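PDB 5CE6: FACT-Spt16 from Cicer arietinum, which probably acts as a histone chaperone subunit of the FACT complex, its N-terminal domain binding histones H3-H4 in chromatin transcription. Local coordinates for residues K34-H39 / M87-K92; G49-I54 / S185-G190; V297-V302 / S426-D431. One frame throughout, in Å; residues are numbered along the deposited sequence.

How the contacts relate
Near the N terminus of the model, helix 26-42 carries segment 34-39, which opens contact 1. A loop leads into strand 53-58; segment 49-54, the loop's end and the strand's start, opens contact 2. Segment 87-92 then closes the first loop and 185-190 the second, so contacts 1 and 2 cross along the chain. They touch: strands 53-58 and 85-89 are sheet neighbours, and Phe-36 packs on Ile-54. Contact 1 packs the first helix on the sheet; contact 2 joins the loop before strand 53-58 to strand 183-186 and the start of helix 188-196. Contact 3 follows in series and joins two sheets of the M24-like lobe, its centre about 41 Å from that of contact 1.

Contact 1. Residues K34-H39 / M87-K92; sequences KAFYSH and MVFTKK
Phe-36 and Tyr-37, consecutive on helix 26-42, reach Phe-89 of strand 85-89 and the following Thr-90, packing a helix against the mixed sheet of the Spt16 N-terminal lobe. The aromatic part is a T-shaped pair. Phe-36, its CG anti to the backbone N (chi1 176°), drives its ring edge into the face of Phe-89; the planes stand at 86° and the centroids lie 4.8 Å apart. CE2 of Phe-36 sits over the centre of the Phe-89 ring, 3.4 Å above its plane. Phe-89 also touches Leu-73 and Leu-77 of helix 69-78, while Phe-36 adds Ile-54 and Leu-194.

In the other apolar contact Tyr-37 slants across Phe-89, its CE1 3.9 Å from Phe-89 CD2, and the tyrosine hydroxyl lies near the plane of the phenylalanine ring, at its edge.

A single hydrogen bond is the polar part. It does not involve the side chain of Thr-90, which leaves its backbone on the side away from the helix and whose OG1 is bonded to Gln-146. The donor is Tyr-37 OH, 2.7 Å from the backbone O of Thr-90, which it meets in the carbonyl plane at a C=O...O angle of 152°.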
ATOM      1  N   LYS A  34       8.002  16.484  14.534  1.00 25.82           N
ATOM      2  CA  LYS A  34       9.120  17.332  14.139  1.00 23.88           C
ATOM      3  C   LYS A  34       9.456  17.126  12.666  1.00 23.77           C
ATOM      4  O   LYS A  34       9.629  18.090  11.918  1.00 21.80           O
ATOM      5  CB  LYS A  34      10.341  17.018  15.005  1.00 23.97           C
ATOM      6  CG  LYS A  34      11.412  18.095  15.007  1.00 34.66           C
ATOM      7  CD  LYS A  34      11.888  18.365  16.430  1.00 47.05           C
ATOM      8  CE  LYS A  34      12.011  17.068  17.224  1.00 52.71           C
ATOM      9  NZ  LYS A  34      12.179  17.310  18.684  1.00 57.32           N
ATOM     10  N   ALA A  35       9.533  15.862  12.262  1.00 21.72           N
ATOM     11  CA  ALA A  35       9.820  15.514  10.873  1.00 22.51           C
ATOM     12  C   ALA A  35       8.792  16.138   9.937  1.00 24.54           C
ATOM     13  O   ALA A  35       9.149  16.718   8.912  1.00 20.84           O
ATOM     14  CB  ALA A  35       9.854  14.005  10.694  1.00 26.16           C
ATOM     15  N   PHE A  36       7.519  16.023  10.312  1.00 19.77           N
ATOM     16  CA  PHE A  36       6.414  16.620   9.564  1.00 20.07           C
ATOM     17  C   PHE A  36       6.560  18.152   9.465  1.00 18.91           C
ATOM     18  O   PHE A  36       6.571  18.702   8.363  1.00 19.50           O
ATOM     19  CB  PHE A  36       5.082  16.225  10.236  1.00 17.37           C
ATOM     20  CG  PHE A  36       3.858  16.859   9.624  1.00 20.28           C
ATOM     21  CD1 PHE A  36       3.797  17.163   8.272  1.00 22.21           C
ATOM     22  CD2 PHE A  36       2.761  17.156  10.421  1.00 27.50           C
ATOM     23  CE1 PHE A  36       2.663  17.744   7.723  1.00 24.22           C
ATOM     24  CE2 PHE A  36       1.621  17.733   9.880  1.00 24.71           C
ATOM     25  CZ  PHE A  36       1.572  18.028   8.532  1.00 27.03           C
ATOM     26  N   TYR A  37       6.659  18.842  10.600  1.00 18.25           N
ATOM     27  CA  TYR A  37       6.769  20.303  10.567  1.00 19.35           C
ATOM     28  C   TYR A  37       8.010  20.797   9.812  1.00 23.70           C
ATOM     29  O   TYR A  37       7.956  21.814   9.115  1.00 23.34           O
ATOM     30  CB  TYR A  37       6.712  20.904  11.977  1.00 19.00           C
ATOM     31  CG  TYR A  37       5.306  21.225  12.415  1.00 19.05           C
ATOM     32  CD1 TYR A  37       4.384  20.214  12.640  1.00 26.80           C
ATOM     33  CD2 TYR A  37       4.899  22.537  12.576  1.00 20.10           C
ATOM     34  CE1 TYR A  37       3.084  20.501  13.030  1.00 23.43           C
ATOM     35  CE2 TYR A  37       3.599  22.841  12.974  1.00 23.46           C
ATOM     36  CZ  TYR A  37       2.701  21.814  13.191  1.00 21.61           C
ATOM     37  OH  TYR A  37       1.412  22.098  13.581  1.00 22.14           O
ATOM     38  N   SER A  38       9.114  20.068   9.943  1.00 24.36           N
ATOM     39  CA  SER A  38      10.338  20.401   9.218  1.00 21.65           C
ATOM     40  C   SER A  38      10.151  20.282   7.710  1.00 22.68           C
ATOM     41  O   SER A  38      10.504  21.193   6.956  1.00 29.53           O
ATOM     42  CB  SER A  38      11.482  19.492   9.665  1.00 27.00           C
ATOM     43  OG  SER A  38      11.932  19.860  10.957  1.00 36.08           O
ATOM     44  N   HIS A  39       9.587  19.156   7.286  1.00 19.66           N
ATOM     45  CA  HIS A  39       9.403  18.854   5.868  1.00 16.76           C
ATOM     46  C   HIS A  39       8.421  19.852   5.276  1.00 22.48           C
ATOM     47  O   HIS A  39       8.634  20.390   4.181  1.00 22.68           O
ATOM     48  CB  HIS A  39       8.889  17.424   5.705  1.00 22.33           C
ATOM     49  CG  HIS A  39       8.981  16.896   4.309  1.00 30.91           C
ATOM     50  ND1 HIS A  39       8.072  17.227   3.326  1.00 31.69           N
ATOM     51  CD2 HIS A  39       9.861  16.043   3.733  1.00 28.56           C
ATOM     52  CE1 HIS A  39       8.394  16.608   2.204  1.00 35.84           C
ATOM     53  NE2 HIS A  39       9.480  15.884   2.424  1.00 27.10           N
ATOM     54  N   MET A  87      -8.260  16.720  12.179  1.00 17.44           N
ATOM     55  CA  MET A  87      -7.074  17.305  12.798  1.00 17.60           C
ATOM     56  C   MET A  87      -6.504  18.378  11.886  1.00 19.03           C
ATOM     57  O   MET A  87      -6.277  18.131  10.699  1.00 18.97           O
ATOM     58  CB  MET A  87      -6.025  16.223  13.077  1.00 16.71           C
ATOM     59  CG  MET A  87      -4.757  16.725  13.718  1.00 25.48           C
ATOM     60  SD  MET A  87      -3.832  15.344  14.426  1.00 24.16           S
ATOM     61  CE  MET A  87      -3.572  14.323  12.985  1.00 28.67           C
ATOM     62  N   VAL A  88      -6.278  19.565  12.443  1.00 18.76           N
ATOM     63  CA  VAL A  88      -5.766  20.689  11.663  1.00 19.21           C
ATOM     64  C   VAL A  88      -4.466  21.237  12.248  1.00 19.47           C
ATOM     65  O   VAL A  88      -4.424  21.695  13.393  1.00 21.56           O
ATOM     66  CB  VAL A  88      -6.794  21.831  11.560  1.00 21.90           C
ATOM     67  CG1 VAL A  88      -6.190  23.016  10.826  1.00 22.20           C
ATOM     68  CG2 VAL A  88      -8.047  21.352  10.837  1.00 20.70           C
ATOM     69  N   PHE A  89      -3.413  21.195  11.442  1.00 19.52           N
ATOM     70  CA  PHE A  89      -2.109  21.688  11.859  1.00 19.27           C
ATOM     71  C   PHE A  89      -1.946  23.128  11.436  1.00 20.35           C
ATOM     72  O   PHE A  89      -2.222  23.461  10.292  1.00 20.42           O
ATOM     73  CB  PHE A  89      -1.011  20.861  11.200  1.00 18.29           C
ATOM     74  CG  PHE A  89      -1.101  19.399  11.496  1.00 17.27           C
ATOM     75  CD1 PHE A  89      -1.816  18.551  10.658  1.00 21.24           C
ATOM     76  CD2 PHE A  89      -0.470  18.872  12.609  1.00 17.19           C
ATOM     77  CE1 PHE A  89      -1.904  17.197  10.931  1.00 16.86           C
ATOM     78  CE2 PHE A  89      -0.548  17.526  12.894  1.00 19.93           C
ATOM     79  CZ  PHE A  89      -1.264  16.681  12.055  1.00 21.42           C
ATOM     80  N   THR A  90      -1.520  23.984  12.362  1.00 21.29           N
ATOM     81  CA  THR A  90      -1.129  25.345  12.019  1.00 25.15           C
ATOM     82  C   THR A  90       0.297  25.566  12.511  1.00 24.17           C
ATOM     83  O   THR A  90       0.892  24.670  13.105  1.00 28.45           O
ATOM     84  CB  THR A  90      -2.075  26.419  12.626  1.00 23.72           C
ATOM     85  OG1 THR A  90      -1.806  26.590  14.024  1.00 26.02           O
ATOM     86  CG2 THR A  90      -3.537  26.055  12.435  1.00 25.88           C
ATOM     87  N   LYS A  91       0.841  26.753  12.275  1.00 27.17           N
ATOM     88  CA  LYS A  91       2.207  27.046  12.700  1.00 31.01           C
ATOM     89  C   LYS A  91       2.412  26.844  14.207  1.00 28.83           C
ATOM     90  O   LYS A  91       3.445  26.324  14.637  1.00 31.26           O
ATOM     91  CB  LYS A  91       2.603  28.471  12.300  1.00 36.05           C
ATOM     92  CG  LYS A  91       4.093  28.766  12.454  1.00 43.34           C
ATOM     93  CD  LYS A  91       4.534  29.879  11.515  1.00 48.97           C
ATOM     94  CE  LYS A  91       5.865  29.544  10.845  1.00 52.34           C
ATOM     95  NZ  LYS A  91       5.860  29.869   9.386  1.00 50.88           N
ATOM     96  N   LYS A  92       1.419  27.228  15.003  1.00 31.60           N
ATOM     97  CA  LYS A  92       1.583  27.256  16.454  1.00 29.71           C
ATOM     98  C   LYS A  92       0.596  26.376  17.213  1.00 28.40           C
ATOM     99  O   LYS A  92       0.706  26.228  18.428  1.00 25.44           O
ATOM    100  CB  LYS A  92       1.480  28.693  16.964  1.00 39.84           C
ATOM    101  CG  LYS A  92       2.476  29.637  16.318  1.00 46.80           C
ATOM    102  CD  LYS A  92       3.898  29.152  16.547  1.00 48.05           C
ATOM    103  CE  LYS A  92       4.253  29.167  18.027  1.00 56.87           C
ATOM    104  NZ  LYS A  92       5.531  28.444  18.300  1.00 61.74           N
TER

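Contact 2. Residues G49-I54 / S185-G190; sequences GSSDAI and SDVANG
Ser-185 OG donates a hydrogen bond to the backbone O of Gly-49, 2.8 Å away, meeting it in the carbonyl plane on a lone pair (C=O...O angle 132°). The serine hydroxyl stands beside its own backbone N, with chi1 -65°, which turns it to the loop. The two backbones are close here, CA of Gly-49 lying 5.2 Å from CA of Ser-185. A CB on Gly-49 would clash with CB of Ser-185, and the positive phi there is also easily met by glycine. With an alanine in place of Ser-185, the Gly-49 carbonyl would probably lose this donor and the loop its bond to the strand. Beside the bond, Val-187 supplies the apolar contact: its CG2 lies 4.2 Å from CG2 of Ile-54, and both side chains also touch Trp-48.

Farther out, an Asx turn sets the course of the chain at Val-187, the N-cap position of helix 188-196. Asp-186 OD1 accepts from Ala-188 N at 3.0 Å, the N-H coming from above the carboxylate plane. On the other segment, Ser-51 O receives Arg-44 NH1 and Trp-40 NE1, which tie the loop back to the end of helix 26-42 and the turn after it, and Ile-54 also packs on Trp-40 of that helix. Strand 156-159 lies between strands 53-58 and 183-186 in the parallel part of the sheet, pairing through Gly-158 with Ala-53 and through Val-157 with Ser-185, so the Gly-49 loop meets the outer strand past this middle one.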
ATOM      1  N   GLY A  49       1.889  22.767  -1.308  1.00 32.47           N
ATOM      2  CA  GLY A  49       0.963  23.728  -1.890  1.00 34.04           C
ATOM      3  C   GLY A  49       0.902  25.097  -1.240  1.00 34.64           C
ATOM      4  O   GLY A  49      -0.165  25.718  -1.210  1.00 39.01           O
ATOM      5  N   SER A  50       2.040  25.567  -0.728  1.00 29.35           N
ATOM      6  CA  SER A  50       2.138  26.865  -0.048  1.00 32.85           C
ATOM      7  C   SER A  50       1.190  27.012   1.144  1.00 31.75           C
ATOM      8  O   SER A  50       0.750  28.121   1.471  1.00 28.28           O
ATOM      9  CB  SER A  50       1.917  28.018  -1.035  1.00 42.81           C
ATOM     10  OG  SER A  50       2.998  28.129  -1.942  1.00 44.08           O
ATOM     11  N   SER A  51       0.873  25.896   1.792  0.50 31.07           N
ATOM     12  CA  SER A  51      -0.136  25.899   2.850  0.50 28.74           C
ATOM     13  C   SER A  51       0.351  26.478   4.178  0.50 31.38           C
ATOM     14  O   SER A  51       1.478  26.226   4.608  0.50 30.32           O
ATOM     15  CB  SER A  51      -0.698  24.493   3.065  0.50 23.17           C
ATOM     16  OG  SER A  51       0.341  23.552   3.273  0.50 21.80           O
ATOM     17  N   ASP A  52      -0.525  27.250   4.818  1.00 28.15           N
ATOM     18  CA  ASP A  52      -0.262  27.844   6.119  1.00 32.92           C
ATOM     19  C   ASP A  52      -0.790  26.891   7.182  1.00 29.78           C
ATOM     20  O   ASP A  52      -0.361  26.920   8.333  1.00 31.50           O
ATOM     21  CB  ASP A  52      -0.987  29.186   6.260  1.00 38.96           C
ATOM     22  CG  ASP A  52      -0.762  30.107   5.078  1.00 50.49           C
ATOM     23  OD1 ASP A  52       0.348  30.669   4.967  1.00 57.02           O
ATOM     24  OD2 ASP A  52      -1.704  30.283   4.275  1.00 49.33           O
ATOM     25  N   ALA A  53      -1.744  26.058   6.780  1.00 26.96           N
ATOM     26  CA  ALA A  53      -2.349  25.078   7.671  1.00 27.95           C
ATOM     27  C   ALA A  53      -2.701  23.822   6.879  1.00 24.28           C
ATOM     28  O   ALA A  53      -2.907  23.897   5.668  1.00 27.21           O
ATOM     29  CB  ALA A  53      -3.590  25.664   8.339  1.00 27.31           C
ATOM     30  N   ILE A  54      -2.759  22.669   7.547  1.00 19.38           N
ATOM     31  CA  ILE A  54      -3.086  21.411   6.874  1.00 18.27           C
ATOM     32  C   ILE A  54      -4.181  20.674   7.632  1.00 21.65           C
ATOM     33  O   ILE A  54      -4.073  20.476   8.845  1.00 19.29           O
ATOM     34  CB  ILE A  54      -1.846  20.492   6.766  1.00 21.33           C
ATOM     35  CG1 ILE A  54      -0.774  21.157   5.895  1.00 18.63           C
ATOM     36  CG2 ILE A  54      -2.226  19.114   6.208  1.00 19.75           C
ATOM     37  CD1 ILE A  54       0.582  20.507   5.997  1.00 18.25           C
ATOM     38  N   SER A 185      -5.213  23.735  -1.155  1.00 31.35           N
ATOM     39  CA  SER A 185      -4.157  23.077  -1.933  1.00 27.31           C
ATOM     40  C   SER A 185      -4.069  21.582  -1.647  1.00 29.86           C
ATOM     41  O   SER A 185      -4.145  21.156  -0.495  1.00 28.44           O
ATOM     42  CB  SER A 185      -2.797  23.712  -1.630  1.00 37.46           C
ATOM     43  OG  SER A 185      -2.756  25.059  -2.056  1.00 49.25           O
ATOM     44  N   ASP A 186      -3.894  20.784  -2.697  1.00 24.06           N
ATOM     45  CA  ASP A 186      -3.666  19.357  -2.527  1.00 27.68           C
ATOM     46  C   ASP A 186      -2.266  19.182  -1.956  1.00 28.25           C
ATOM     47  O   ASP A 186      -1.303  19.749  -2.476  1.00 37.61           O
ATOM     48  CB  ASP A 186      -3.798  18.626  -3.869  1.00 31.95           C
ATOM     49  CG  ASP A 186      -3.696  17.113  -3.738  1.00 35.32           C
ATOM     50  OD1 ASP A 186      -3.714  16.592  -2.605  1.00 33.08           O
ATOM     51  OD2 ASP A 186      -3.611  16.434  -4.783  1.00 42.03           O
ATOM     52  N   VAL A 187      -2.153  18.422  -0.872  1.00 23.14           N
ATOM     53  CA  VAL A 187      -0.849  18.162  -0.273  1.00 20.84           C
ATOM     54  C   VAL A 187      -0.515  16.671  -0.233  1.00 22.76           C
ATOM     55  O   VAL A 187       0.354  16.245   0.522  1.00 19.09           O
ATOM     56  CB  VAL A 187      -0.720  18.778   1.141  1.00 23.29           C
ATOM     57  CG1 VAL A 187      -0.787  20.278   1.060  1.00 22.91           C
ATOM     58  CG2 VAL A 187      -1.800  18.248   2.074  1.00 25.18           C
ATOM     59  N   ALA A 188      -1.198  15.878  -1.054  1.00 22.14           N
ATOM     60  CA  ALA A 188      -0.937  14.439  -1.074  1.00 22.66           C
ATOM     61  C   ALA A 188       0.538  14.133  -1.355  1.00 21.77           C
ATOM     62  O   ALA A 188       1.110  13.198  -0.791  1.00 24.29           O
ATOM     63  CB  ALA A 188      -1.837  13.739  -2.076  1.00 21.18           C
ATOM     64  N   ASN A 189       1.151  14.940  -2.216  1.00 21.24           N
ATOM     65  CA  ASN A 189       2.545  14.747  -2.584  1.00 23.72           C
ATOM     66  C   ASN A 189       3.480  15.059  -1.428  1.00 25.12           C
ATOM     67  O   ASN A 189       4.604  14.556  -1.369  1.00 21.01           O
ATOM     68  CB  ASN A 189       2.907  15.595  -3.806  1.00 28.85           C
ATOM     69  CG  ASN A 189       2.192  15.139  -5.064  1.00 36.70           C
ATOM     70  OD1 ASN A 189       1.757  13.995  -5.157  1.00 42.29           O
ATOM     71  ND2 ASN A 189       2.071  16.034  -6.039  1.00 38.30           N
ATOM     72  N   GLY A 190       3.020  15.894  -0.503  1.00 18.81           N
ATOM     73  CA  GLY A 190       3.822  16.198   0.664  1.00 20.48           C
ATOM     74  C   GLY A 190       3.862  14.991   1.578  1.00 23.22           C
ATOM     75  O   GLY A 190       4.932  14.564   2.021  1.00 19.31           O
TER

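Contact 3. Residues V297-V302 / S426-D431; sequences VIICAV and SLLLAD
Ile-299 carries the tight part of this contact, lying across Ser-426, Leu-427 and Leu-428. Its CG1 branch runs beside its own backbone N (chi1 -64°) and is fully extended beyond, which sends CD1 over the neighbouring backbone: CD1 comes 3.7 Å from Ser-426 O and 4.1 Å from CA of Leu-427. The other branch, CG2, touches both CB and CD2 of Leu-428, 4.0 Å from each, the two side chains crossing at about a right angle. Val-297 extends the packing toward the start of both strands. Its CG2 lies 3.6 Å from Ser-426 O, and its CG1 meets CD2 of Leu-427 at 4.0 Å. Leu-427 starts out on the far side of its strand, and its CD2 branch returns to the valine, while the side chain also packs on Ala-328 and Leu-332 of helix 323-342. Ser-426 O is thus buried under methyl groups of Val-297 and Ile-299, with no polar partner in the model.

The strands belong to two different sheets of the M24-like lobe, which has the family's pita-bread fold. Strand 296-306 pairs with 309-319, and strand 424-435 pairs with 403-414. Across the contact they are joined by side-chain packing, their axes 7.3 Å apart at closest approach and 34° from parallel.

Beyond Leu-428 the packing is looser. The side chain of Ala-430 faces strand 297-302 but comes no nearer than 6.3 Å to it; it rests instead on Asn-312 and Ala-314 of strand 309-319. Leu-428 itself is partly exposed, and a bound acetate, probably from the crystallisation liquor, lies about 4 Å from its side chain.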
ATOM      1  N   VAL A 297      -2.687 -21.620 -16.249  1.00 13.21           N
ATOM      2  CA  VAL A 297      -1.908 -20.822 -15.308  1.00 12.40           C
ATOM      3  C   VAL A 297      -2.798 -20.423 -14.141  1.00 12.06           C
ATOM      4  O   VAL A 297      -4.015 -20.314 -14.284  1.00 13.52           O
ATOM      5  CB  VAL A 297      -1.258 -19.570 -15.947  1.00 23.56           C
ATOM      6  CG1 VAL A 297      -0.368 -19.954 -17.125  1.00 22.05           C
ATOM      7  CG2 VAL A 297      -2.301 -18.600 -16.397  1.00 20.35           C
ATOM      8  N   ILE A 298      -2.171 -20.235 -12.988  1.00 11.61           N
ATOM      9  CA  ILE A 298      -2.872 -19.866 -11.761  1.00 12.19           C
ATOM     10  C   ILE A 298      -2.135 -18.689 -11.157  1.00 12.37           C
ATOM     11  O   ILE A 298      -0.918 -18.755 -10.957  1.00 13.44           O
ATOM     12  CB  ILE A 298      -2.881 -21.044 -10.754  1.00 12.09           C
ATOM     13  CG1 ILE A 298      -3.647 -22.233 -11.340  1.00 14.04           C
ATOM     14  CG2 ILE A 298      -3.490 -20.622  -9.402  1.00 11.73           C
ATOM     15  CD1 ILE A 298      -3.451 -23.552 -10.579  1.00 16.23           C
ATOM     16  N   ILE A 299      -2.855 -17.607 -10.862  1.00 10.16           N
ATOM     17  CA  ILE A 299      -2.230 -16.446 -10.230  1.00  9.49           C
ATOM     18  C   ILE A 299      -2.677 -16.341  -8.776  1.00 12.10           C
ATOM     19  O   ILE A 299      -3.864 -16.470  -8.479  1.00  9.89           O
ATOM     20  CB  ILE A 299      -2.582 -15.137 -10.966  1.00 10.48           C
ATOM     21  CG1 ILE A 299      -2.017 -15.151 -12.394  1.00  9.40           C
ATOM     22  CG2 ILE A 299      -2.031 -13.916 -10.213  1.00 11.08           C
ATOM     23  CD1 ILE A 299      -2.327 -13.882 -13.169  1.00 11.91           C
ATOM     24  N   CYS A 300      -1.718 -16.151  -7.874  0.63  9.10           N
ATOM     25  CA  CYS A 300      -2.025 -15.896  -6.467  0.63 11.21           C
ATOM     26  C   CYS A 300      -1.275 -14.678  -5.965  0.63 11.16           C
ATOM     27  O   CYS A 300      -0.054 -14.591  -6.084  0.63  8.59           O
ATOM     28  CB  CYS A 300      -1.676 -17.086  -5.565  0.63 12.55           C
ATOM     29  SG  CYS A 300      -1.896 -16.706  -3.782  0.63 13.77           S
ATOM     30  N   ALA A 301      -2.014 -13.739  -5.388  1.00  9.54           N
ATOM     31  CA  ALA A 301      -1.404 -12.573  -4.749  1.00  8.62           C
ATOM     32  C   ALA A 301      -1.897 -12.504  -3.312  1.00  7.92           C
ATOM     33  O   ALA A 301      -3.094 -12.582  -3.059  1.00 11.15           O
ATOM     34  CB  ALA A 301      -1.755 -11.290  -5.493  1.00  7.91           C
ATOM     35  N   VAL A 302      -0.968 -12.380  -2.371  1.00  7.87           N
ATOM     36  CA  VAL A 302      -1.354 -12.295  -0.966  1.00  8.10           C
ATOM     37  C   VAL A 302      -0.502 -11.259  -0.253  1.00  9.95           C
ATOM     38  O   VAL A 302       0.670 -11.078  -0.570  1.00  9.60           O
ATOM     39  CB  VAL A 302      -1.254 -13.687  -0.283  1.00 18.47           C
ATOM     40  CG1 VAL A 302       0.126 -14.255  -0.428  1.00 29.34           C
ATOM     41  CG2 VAL A 302      -1.621 -13.607   1.170  1.00 26.29           C
ATOM     42  N   SER A 426      -3.075 -14.307 -18.326  1.00 11.97           N
ATOM     43  CA  SER A 426      -2.189 -13.282 -17.798  1.00 10.82           C
ATOM     44  C   SER A 426      -1.175 -13.940 -16.864  1.00 10.40           C
ATOM     45  O   SER A 426      -1.341 -15.098 -16.478  1.00 12.60           O
ATOM     46  CB  SER A 426      -2.995 -12.199 -17.057  1.00 12.52           C
ATOM     47  OG  SER A 426      -3.921 -11.572 -17.945  1.00 11.95           O
ATOM     48  N   LEU A 427      -0.111 -13.210 -16.534  1.00 10.96           N
ATOM     49  CA  LEU A 427       0.921 -13.677 -15.602  1.00  9.67           C
ATOM     50  C   LEU A 427       1.279 -12.534 -14.677  1.00  9.10           C
ATOM     51  O   LEU A 427       1.231 -11.374 -15.092  1.00  9.17           O
ATOM     52  CB  LEU A 427       2.188 -14.102 -16.348  1.00 10.02           C
ATOM     53  CG  LEU A 427       2.042 -15.152 -17.450  1.00 10.72           C
ATOM     54  CD1 LEU A 427       3.337 -15.234 -18.264  1.00 11.13           C
ATOM     55  CD2 LEU A 427       1.699 -16.498 -16.889  1.00 11.57           C
ATOM     56  N   LEU A 428       1.679 -12.857 -13.453  1.00  8.76           N
ATOM     57  CA  LEU A 428       1.993 -11.834 -12.449  1.00  8.28           C
ATOM     58  C   LEU A 428       3.081 -12.285 -11.486  1.00  8.16           C
ATOM     59  O   LEU A 428       3.050 -13.417 -10.975  1.00  9.18           O
ATOM     60  CB  LEU A 428       0.718 -11.479 -11.673  1.00  9.31           C
ATOM     61  CG  LEU A 428       0.901 -10.434 -10.570  1.00 11.56           C
ATOM     62  CD1 LEU A 428       1.252  -9.087 -11.186  1.00 10.74           C
ATOM     63  CD2 LEU A 428      -0.390 -10.338  -9.769  1.00 10.36           C
ATOM     64  N   LEU A 429       4.043 -11.398 -11.236  1.00  8.81           N
ATOM     65  CA  LEU A 429       5.061 -11.616 -10.217  1.00  7.92           C
ATOM     66  C   LEU A 429       5.141 -10.384  -9.336  1.00  9.54           C
ATOM     67  O   LEU A 429       5.211  -9.263  -9.839  1.00  9.34           O
ATOM     68  CB  LEU A 429       6.431 -11.876 -10.851  1.00  8.32           C
ATOM     69  CG  LEU A 429       6.651 -13.259 -11.454  1.00 10.37           C
ATOM     70  CD1 LEU A 429       8.007 -13.300 -12.149  1.00  9.40           C
ATOM     71  CD2 LEU A 429       6.603 -14.307 -10.354  1.00 10.53           C
ATOM     72  N   ALA A 430       5.134 -10.580  -8.023  1.00  7.76           N
ATOM     73  CA  ALA A 430       5.321  -9.452  -7.112  1.00  7.31           C
ATOM     74  C   ALA A 430       6.187  -9.837  -5.940  1.00  8.47           C
ATOM     75  O   ALA A 430       6.078 -10.945  -5.408  1.00  7.53           O
ATOM     76  CB  ALA A 430       3.981  -8.900  -6.614  1.00  6.89           C
ATOM     77  N   ASP A 431       7.037  -8.899  -5.536  1.00  9.80           N
ATOM     78  CA  ASP A 431       7.797  -9.035  -4.298  1.00  7.45           C
ATOM     79  C   ASP A 431       7.865  -7.723  -3.545  1.00  8.20           C
ATOM     80  O   ASP A 431       7.665  -6.658  -4.129  1.00 11.33           O
ATOM     81  CB  ASP A 431       9.226  -9.489  -4.592  1.00  8.16           C
ATOM     82  CG  ASP A 431       9.310 -10.948  -4.960  1.00  9.69           C
ATOM     83  OD1 ASP A 431       9.324 -11.793  -4.040  1.00 11.35           O
ATOM     84  OD2 ASP A 431       9.351 -11.249  -6.159  1.00 14.17           O
TER